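Long-range contact in receptor-like protein kinase ANXUR1 (Arabidopsis thaliana, PDB 6FIG), which probably acts as a cell-surface receptor kinase in plant reproduction, with an ectodomain built of malectin-like modules: residues F58-K69 / T131-P142. Numbering follows the deposited sequence.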
ATOM      1  N   PHE A  58     -26.921 -13.604  -7.180  1.00 30.91           N
ATOM      2  CA  PHE A  58     -27.837 -12.819  -8.004  1.00 30.72           C
ATOM      3  C   PHE A  58     -28.708 -13.753  -8.829  1.00 31.35           C
ATOM      4  O   PHE A  58     -28.195 -14.539  -9.618  1.00 30.93           O
ATOM      5  CB  PHE A  58     -27.067 -11.893  -8.967  1.00 30.29           C
ATOM      6  CG  PHE A  58     -26.063 -11.004  -8.299  1.00 29.91           C
ATOM      7  CD1 PHE A  58     -26.483 -10.027  -7.421  1.00 30.80           C
ATOM      8  CD2 PHE A  58     -24.702 -11.135  -8.575  1.00 29.69           C
ATOM      9  CE1 PHE A  58     -25.571  -9.177  -6.814  1.00 30.74           C
ATOM     10  CE2 PHE A  58     -23.780 -10.288  -7.963  1.00 29.17           C
ATOM     11  CZ  PHE A  58     -24.223  -9.319  -7.080  1.00 29.66           C
ATOM     12  N   THR A  59     -30.027 -13.655  -8.672  1.00 31.15           N
ATOM     13  CA  THR A  59     -30.956 -14.440  -9.512  1.00 32.42           C
ATOM     14  C   THR A  59     -31.616 -13.610 -10.609  1.00 32.11           C
ATOM     15  O   THR A  59     -32.459 -14.110 -11.342  1.00 33.66           O
ATOM     16  CB  THR A  59     -32.007 -15.150  -8.663  1.00 34.01           C
ATOM     17  OG1 THR A  59     -32.764 -14.172  -7.950  1.00 34.73           O
ATOM     18  CG2 THR A  59     -31.331 -16.083  -7.682  1.00 34.23           C
ATOM     19  N   ALA A  60     -31.208 -12.353 -10.699  1.00 31.32           N
ATOM     20  CA  ALA A  60     -31.583 -11.450 -11.783  1.00 31.83           C
ATOM     21  C   ALA A  60     -30.439 -10.431 -11.880  1.00 30.50           C
ATOM     22  O   ALA A  60     -29.544 -10.426 -11.028  1.00 29.78           O
ATOM     23  CB  ALA A  60     -32.934 -10.790 -11.489  1.00 32.91           C
ATOM     24  N   PRO A  61     -30.446  -9.575 -12.916  1.00 31.16           N
ATOM     25  CA  PRO A  61     -29.303  -8.682 -13.059  1.00 30.62           C
ATOM     26  C   PRO A  61     -29.072  -7.771 -11.855  1.00 30.26           C
ATOM     27  O   PRO A  61     -30.017  -7.418 -11.128  1.00 31.89           O
ATOM     28  CB  PRO A  61     -29.640  -7.864 -14.317  1.00 31.22           C
ATOM     29  CG  PRO A  61     -30.546  -8.731 -15.093  1.00 32.49           C
ATOM     30  CD  PRO A  61     -31.380  -9.448 -14.052  1.00 32.53           C
ATOM     31  N   ALA A  62     -27.817  -7.425 -11.633  1.00 29.88           N
ATOM     32  CA  ALA A  62     -27.442  -6.546 -10.538  1.00 29.96           C
ATOM     33  C   ALA A  62     -26.189  -5.803 -10.935  1.00 28.88           C
ATOM     34  O   ALA A  62     -25.358  -6.334 -11.693  1.00 28.02           O
ATOM     35  CB  ALA A  62     -27.208  -7.369  -9.277  1.00 30.60           C
ATOM     36  N   THR A  63     -26.038  -4.579 -10.440  1.00 28.72           N
ATOM     37  CA  THR A  63     -24.886  -3.742 -10.798  1.00 28.19           C
ATOM     38  C   THR A  63     -24.250  -3.160  -9.541  1.00 27.84           C
ATOM     39  O   THR A  63     -24.966  -2.696  -8.625  1.00 28.55           O
ATOM     40  CB  THR A  63     -25.301  -2.590 -11.742  1.00 29.96           C
ATOM     41  OG1 THR A  63     -25.883  -3.134 -12.936  1.00 31.22           O
ATOM     42  CG2 THR A  63     -24.098  -1.690 -12.105  1.00 30.46           C
ATOM     43  N   TYR A  64     -22.918  -3.184  -9.511  1.00 26.30           N
ATOM     44  CA  TYR A  64     -22.109  -2.386  -8.600  1.00 26.57           C
ATOM     45  C   TYR A  64     -21.688  -1.097  -9.303  1.00 27.63           C
ATOM     46  O   TYR A  64     -21.422  -1.107 -10.508  1.00 28.34           O
ATOM     47  CB  TYR A  64     -20.826  -3.096  -8.205  1.00 25.19           C
ATOM     48  CG  TYR A  64     -21.015  -4.356  -7.400  1.00 24.88           C
ATOM     49  CD1 TYR A  64     -20.953  -4.334  -6.016  1.00 25.41           C
ATOM     50  CD2 TYR A  64     -21.231  -5.557  -8.022  1.00 24.93           C
ATOM     51  CE1 TYR A  64     -21.090  -5.486  -5.273  1.00 25.60           C
ATOM     52  CE2 TYR A  64     -21.394  -6.724  -7.297  1.00 25.27           C
ATOM     53  CZ  TYR A  64     -21.318  -6.676  -5.917  1.00 25.54           C
ATOM     54  OH  TYR A  64     -21.469  -7.819  -5.197  1.00 25.83           O
ATOM     55  N   GLU A  65     -21.575  -0.019  -8.536  1.00 28.44           N
ATOM     56  CA  GLU A  65     -20.995   1.230  -9.010  1.00 29.20           C
ATOM     57  C   GLU A  65     -19.837   1.603  -8.091  1.00 29.42           C
ATOM     58  O   GLU A  65     -20.023   1.802  -6.883  1.00 29.90           O
ATOM     59  CB  GLU A  65     -22.044   2.337  -9.080  1.00 32.11           C
ATOM     60  CG  GLU A  65     -22.943   2.184 -10.299  1.00 33.55           C
ATOM     61  CD  GLU A  65     -23.922   3.333 -10.517  1.00 37.45           C
ATOM     62  OE1 GLU A  65     -23.850   4.363  -9.816  1.00 40.17           O
ATOM     63  OE2 GLU A  65     -24.771   3.190 -11.415  1.00 39.98           O
ATOM     64  N   ILE A  66     -18.638   1.686  -8.667  1.00 28.75           N
ATOM     65  CA  ILE A  66     -17.435   1.931  -7.893  1.00 29.17           C
ATOM     66  C   ILE A  66     -16.809   3.245  -8.360  1.00 30.33           C
ATOM     67  O   ILE A  66     -16.516   3.386  -9.546  1.00 29.08           O
ATOM     68  CB  ILE A  66     -16.482   0.732  -8.042  1.00 28.96           C
ATOM     69  CG1 ILE A  66     -17.096  -0.451  -7.256  1.00 30.36           C
ATOM     70  CG2 ILE A  66     -15.079   1.049  -7.522  1.00 28.82           C
ATOM     71  CD1 ILE A  66     -16.451  -1.763  -7.528  1.00 30.45           C
ATOM     72  N   PRO A  67     -16.577   4.196  -7.435  1.00 31.22           N
ATOM     73  CA  PRO A  67     -15.943   5.439  -7.869  1.00 32.23           C
ATOM     74  C   PRO A  67     -14.504   5.226  -8.341  1.00 30.66           C
ATOM     75  O   PRO A  67     -13.750   4.506  -7.696  1.00 29.99           O
ATOM     76  CB  PRO A  67     -15.977   6.323  -6.607  1.00 34.03           C
ATOM     77  CG  PRO A  67     -16.960   5.699  -5.699  1.00 34.85           C
ATOM     78  CD  PRO A  67     -16.928   4.234  -6.001  1.00 32.76           C
ATOM     79  N   ILE A  68     -14.152   5.844  -9.468  1.00 30.30           N
ATOM     80  CA  ILE A  68     -12.818   5.763 -10.036  1.00 30.53           C
ATOM     81  C   ILE A  68     -12.426   7.101 -10.649  1.00 31.65           C
ATOM     82  O   ILE A  68     -13.276   7.949 -10.913  1.00 32.42           O
ATOM     83  CB  ILE A  68     -12.710   4.685 -11.149  1.00 29.50           C
ATOM     84  CG1 ILE A  68     -13.822   4.840 -12.198  1.00 30.38           C
ATOM     85  CG2 ILE A  68     -12.721   3.286 -10.560  1.00 29.14           C
ATOM     86  CD1 ILE A  68     -13.577   4.079 -13.481  1.00 30.32           C
ATOM     87  N   LYS A  69     -11.127   7.270 -10.859  1.00 31.12           N
ATOM     88  CA  LYS A  69     -10.624   8.342 -11.717  1.00 33.23           C
ATOM     89  C   LYS A  69     -10.746   7.917 -13.184  1.00 32.14           C
ATOM     90  O   LYS A  69     -10.127   6.943 -13.619  1.00 30.27           O
ATOM     91  CB  LYS A  69      -9.177   8.667 -11.393  1.00 35.05           C
ATOM     92  CG  LYS A  69      -8.985   9.164  -9.979  1.00 37.86           C
ATOM     93  CD  LYS A  69      -7.629   9.817  -9.792  1.00 41.19           C
ATOM     94  CE  LYS A  69      -7.677  10.856  -8.688  1.00 44.98           C
ATOM     95  NZ  LYS A  69      -6.340  11.484  -8.527  1.00 48.18           N
ATOM     96  N   THR A 131     -11.716   5.142 -18.945  1.00 34.48           N
ATOM     97  CA  THR A 131     -13.129   5.211 -19.333  1.00 38.07           C
ATOM     98  C   THR A 131     -13.625   6.635 -19.584  1.00 41.35           C
ATOM     99  O   THR A 131     -14.701   6.813 -20.160  1.00 44.46           O
ATOM    100  CB  THR A 131     -14.012   4.664 -18.174  1.00 38.69           C
ATOM    101  OG1 THR A 131     -13.685   5.338 -16.935  1.00 37.61           O
ATOM    102  CG2 THR A 131     -13.834   3.193 -17.985  1.00 37.86           C
ATOM    103  N   ASP A 132     -12.879   7.648 -19.125  1.00 41.56           N
ATOM    104  CA  ASP A 132     -13.391   9.022 -18.969  1.00 44.20           C
ATOM    105  C   ASP A 132     -14.742   9.117 -18.237  1.00 43.33           C
ATOM    106  O   ASP A 132     -15.544  10.011 -18.495  1.00 42.30           O
ATOM    107  CB  ASP A 132     -13.409   9.755 -20.318  1.00 48.42           C
ATOM    108  CG  ASP A 132     -12.005   9.957 -20.881  1.00 50.87           C
ATOM    109  OD1 ASP A 132     -11.809  10.878 -21.701  1.00 56.55           O
ATOM    110  OD2 ASP A 132     -11.088   9.200 -20.500  1.00 52.96           O
ATOM    111  N   LYS A 133     -14.960   8.188 -17.312  1.00 41.40           N
ATOM    112  CA  LYS A 133     -16.141   8.138 -16.478  1.00 42.37           C
ATOM    113  C   LYS A 133     -15.663   7.977 -15.051  1.00 40.17           C
ATOM    114  O   LYS A 133     -14.728   7.207 -14.792  1.00 38.43           O
ATOM    115  CB  LYS A 133     -17.040   6.968 -16.883  1.00 44.09           C
ATOM    116  CG  LYS A 133     -17.898   7.261 -18.108  1.00 47.95           C
ATOM    117  CD  LYS A 133     -18.664   6.030 -18.582  1.00 49.56           C
ATOM    118  CE  LYS A 133     -19.916   5.771 -17.758  1.00 51.61           C
ATOM    119  NZ  LYS A 133     -20.350   4.340 -17.849  1.00 52.57           N
ATOM    120  N   ASP A 134     -16.312   8.676 -14.127  1.00 39.95           N
ATOM    121  CA  ASP A 134     -15.919   8.639 -12.721  1.00 40.02           C
ATOM    122  C   ASP A 134     -16.568   7.476 -11.946  1.00 36.71           C
ATOM    123  O   ASP A 134     -16.363   7.351 -10.742  1.00 34.65           O
ATOM    124  CB  ASP A 134     -16.147   9.997 -12.022  1.00 44.94           C
ATOM    125  CG  ASP A 134     -17.591  10.491 -12.098  1.00 48.26           C
ATOM    126  OD1 ASP A 134     -18.522   9.662 -12.147  1.00 51.54           O
ATOM    127  OD2 ASP A 134     -17.810  11.731 -12.098  1.00 54.74           O
ATOM    128  N   VAL A 135     -17.317   6.618 -12.639  1.00 34.85           N
ATOM    129  CA  VAL A 135     -17.899   5.429 -12.030  1.00 33.63           C
ATOM    130  C   VAL A 135     -17.599   4.206 -12.891  1.00 31.79           C
ATOM    131  O   VAL A 135     -17.742   4.255 -14.108  1.00 31.76           O
ATOM    132  CB  VAL A 135     -19.424   5.600 -11.851  1.00 35.81           C
ATOM    133  CG1 VAL A 135     -20.085   4.305 -11.420  1.00 35.80           C
ATOM    134  CG2 VAL A 135     -19.712   6.693 -10.828  1.00 37.36           C
ATOM    135  N   LEU A 136     -17.165   3.122 -12.249  1.00 29.80           N
ATOM    136  CA  LEU A 136     -17.036   1.828 -12.892  1.00 29.10           C
ATOM    137  C   LEU A 136     -18.300   1.048 -12.550  1.00 28.74           C
ATOM    138  O   LEU A 136     -18.524   0.710 -11.386  1.00 29.47           O
ATOM    139  CB  LEU A 136     -15.792   1.088 -12.391  1.00 29.16           C
ATOM    140  CG  LEU A 136     -15.556  -0.303 -12.993  1.00 28.93           C
ATOM    141  CD1 LEU A 136     -15.342  -0.210 -14.502  1.00 29.56           C
ATOM    142  CD2 LEU A 136     -14.357  -0.979 -12.343  1.00 29.69           C
ATOM    143  N   SER A 137     -19.105   0.764 -13.562  1.00 27.77           N
ATOM    144  CA  SER A 137     -20.296  -0.056 -13.425  1.00 28.25           C
ATOM    145  C   SER A 137     -20.029  -1.515 -13.750  1.00 27.35           C
ATOM    146  O   SER A 137     -19.670  -1.827 -14.885  1.00 27.67           O
ATOM    147  CB  SER A 137     -21.374   0.478 -14.339  1.00 30.15           C
ATOM    148  OG  SER A 137     -21.730   1.787 -13.921  1.00 31.66           O
ATOM    149  N   ILE A 138     -20.179  -2.396 -12.758  1.00 25.32           N
ATOM    150  CA  ILE A 138     -19.891  -3.815 -12.938  1.00 24.53           C
ATOM    151  C   ILE A 138     -21.223  -4.534 -12.863  1.00 25.05           C
ATOM    152  O   ILE A 138     -21.859  -4.562 -11.798  1.00 26.33           O
ATOM    153  CB  ILE A 138     -18.955  -4.387 -11.863  1.00 24.31           C
ATOM    154  CG1 ILE A 138     -17.658  -3.592 -11.804  1.00 24.16           C
ATOM    155  CG2 ILE A 138     -18.684  -5.859 -12.154  1.00 24.31           C
ATOM    156  CD1 ILE A 138     -16.815  -3.941 -10.602  1.00 24.29           C
ATOM    157  N   LYS A 139     -21.653  -5.076 -14.000  1.00 25.38           N
ATOM    158  CA  LYS A 139     -22.994  -5.652 -14.147  1.00 26.35           C
ATOM    159  C   LYS A 139     -22.913  -7.154 -14.246  1.00 25.84           C
ATOM    160  O   LYS A 139     -22.199  -7.681 -15.124  1.00 25.36           O
ATOM    161  CB  LYS A 139     -23.700  -5.111 -15.381  1.00 28.42           C
ATOM    162  CG  LYS A 139     -25.104  -5.670 -15.551  1.00 31.09           C
ATOM    163  CD  LYS A 139     -25.860  -4.997 -16.674  1.00 34.29           C
ATOM    164  CE  LYS A 139     -27.341  -5.169 -16.425  1.00 37.61           C
ATOM    165  NZ  LYS A 139     -28.213  -4.810 -17.569  1.00 40.66           N
ATOM    166  N   PHE A 140     -23.646  -7.840 -13.365  1.00 25.38           N
ATOM    167  CA  PHE A 140     -23.793  -9.282 -13.360  1.00 25.62           C
ATOM    168  C   PHE A 140     -25.147  -9.655 -13.934  1.00 26.80           C
ATOM    169  O   PHE A 140     -26.166  -9.227 -13.414  1.00 27.83           O
ATOM    170  CB  PHE A 140     -23.666  -9.839 -11.929  1.00 25.60           C
ATOM    171  CG  PHE A 140     -22.272  -9.778 -11.382  1.00 24.64           C
ATOM    172  CD1 PHE A 140     -21.750  -8.587 -10.890  1.00 24.30           C
ATOM    173  CD2 PHE A 140     -21.440 -10.913 -11.388  1.00 24.63           C
ATOM    174  CE1 PHE A 140     -20.454  -8.522 -10.386  1.00 23.43           C
ATOM    175  CE2 PHE A 140     -20.151 -10.855 -10.887  1.00 24.34           C
ATOM    176  CZ  PHE A 140     -19.637  -9.656 -10.401  1.00 23.52           C
ATOM    177  N   THR A 141     -25.179 -10.453 -14.996  1.00 27.37           N
ATOM    178  CA  THR A 141     -26.418 -10.844 -15.643  1.00 28.90           C
ATOM    179  C   THR A 141     -26.513 -12.355 -15.757  1.00 29.60           C
ATOM    180  O   THR A 141     -25.807 -12.943 -16.580  1.00 29.02           O
ATOM    181  CB  THR A 141     -26.537 -10.261 -17.057  1.00 29.52           C
ATOM    182  OG1 THR A 141     -26.391  -8.850 -16.988  1.00 29.10           O
ATOM    183  CG2 THR A 141     -27.875 -10.632 -17.695  1.00 31.63           C
ATOM    184  N   PRO A 142     -27.383 -13.001 -14.955  1.00 30.66           N
ATOM    185  CA  PRO A 142     -27.613 -14.435 -15.114  1.00 32.14           C
ATOM    186  C   PRO A 142     -28.016 -14.775 -16.555  1.00 33.83           C
ATOM    187  O   PRO A 142     -28.691 -13.970 -17.216  1.00 34.53           O
ATOM    188  CB  PRO A 142     -28.772 -14.716 -14.139  1.00 32.99           C
ATOM    189  CG  PRO A 142     -28.644 -13.658 -13.110  1.00 32.10           C
ATOM    190  CD  PRO A 142     -28.185 -12.436 -13.849  1.00 31.25           C
TER
HETATM  191  O   HOH W   1     -24.339   2.255 -13.847  1.00 51.46           O
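The carbonyl oxygen I138 O is gripped by two donors from strand 62-67: Y64 N bonds it at 2.9 Å, and T63 CA offers a weaker CH contact to I138 O at 3.3 Å. The edge of the Y64 ring also borders this oxygen, in plane. The same antiparallel pattern repeats along the ladder, where A62, Y64 and I66 form the hydrogen-bonded pairs with F140, I138 and L136. Its straightest bond runs from L136 N to I66 O, 2.8 Å long and 178° at the hydrogen. Past the strand ends, I68 N still reaches D134 O, but from well above the carbonyl plane.

On the face carrying A62, Y64, I66, L136, I138 and F140, the Y64 and F140 rings cluster with that of F58, which comes from the end of strand 54-58. F58 CE2 sits 3.7 Å above one face of the F140 ring, displaced toward the rim, with the two planes at 35°. Diagonally across the ladder, Y64 CE2 comes within 3.7 Å of F140 CE1, the ring planes inclined to each other; the Y64 hydroxyl is hydrogen-bonded to D25. Farther along, I66 and I138 meet through their CD1 methyls. I68 has CG1 between its backbone N and carbonyl carbon (chi1 51°), which carries CD1 across to L136 CB, K133 O and the T131 hydroxyl.

The other face is more polar. V135 CG1 packs 3.6 Å from E65 CB, while one water bridges E65 and its cross-strand partner S137, donating to E65 OE2 at 2.6 Å and lying 2.7 Å from S137 OG. E65 OE1 forms a salt bridge with K30.

These two strands lie inside a five-stranded antiparallel sheet of the malectin-like fold: strand 29-31 flanks 62-67, strand 95-99 flanks 135-142, and Y64 packs on I153 and I156 of strand 151-161 in the other layer, where strand 54-58 pairs with 151-161 and the F58 ring touches I153.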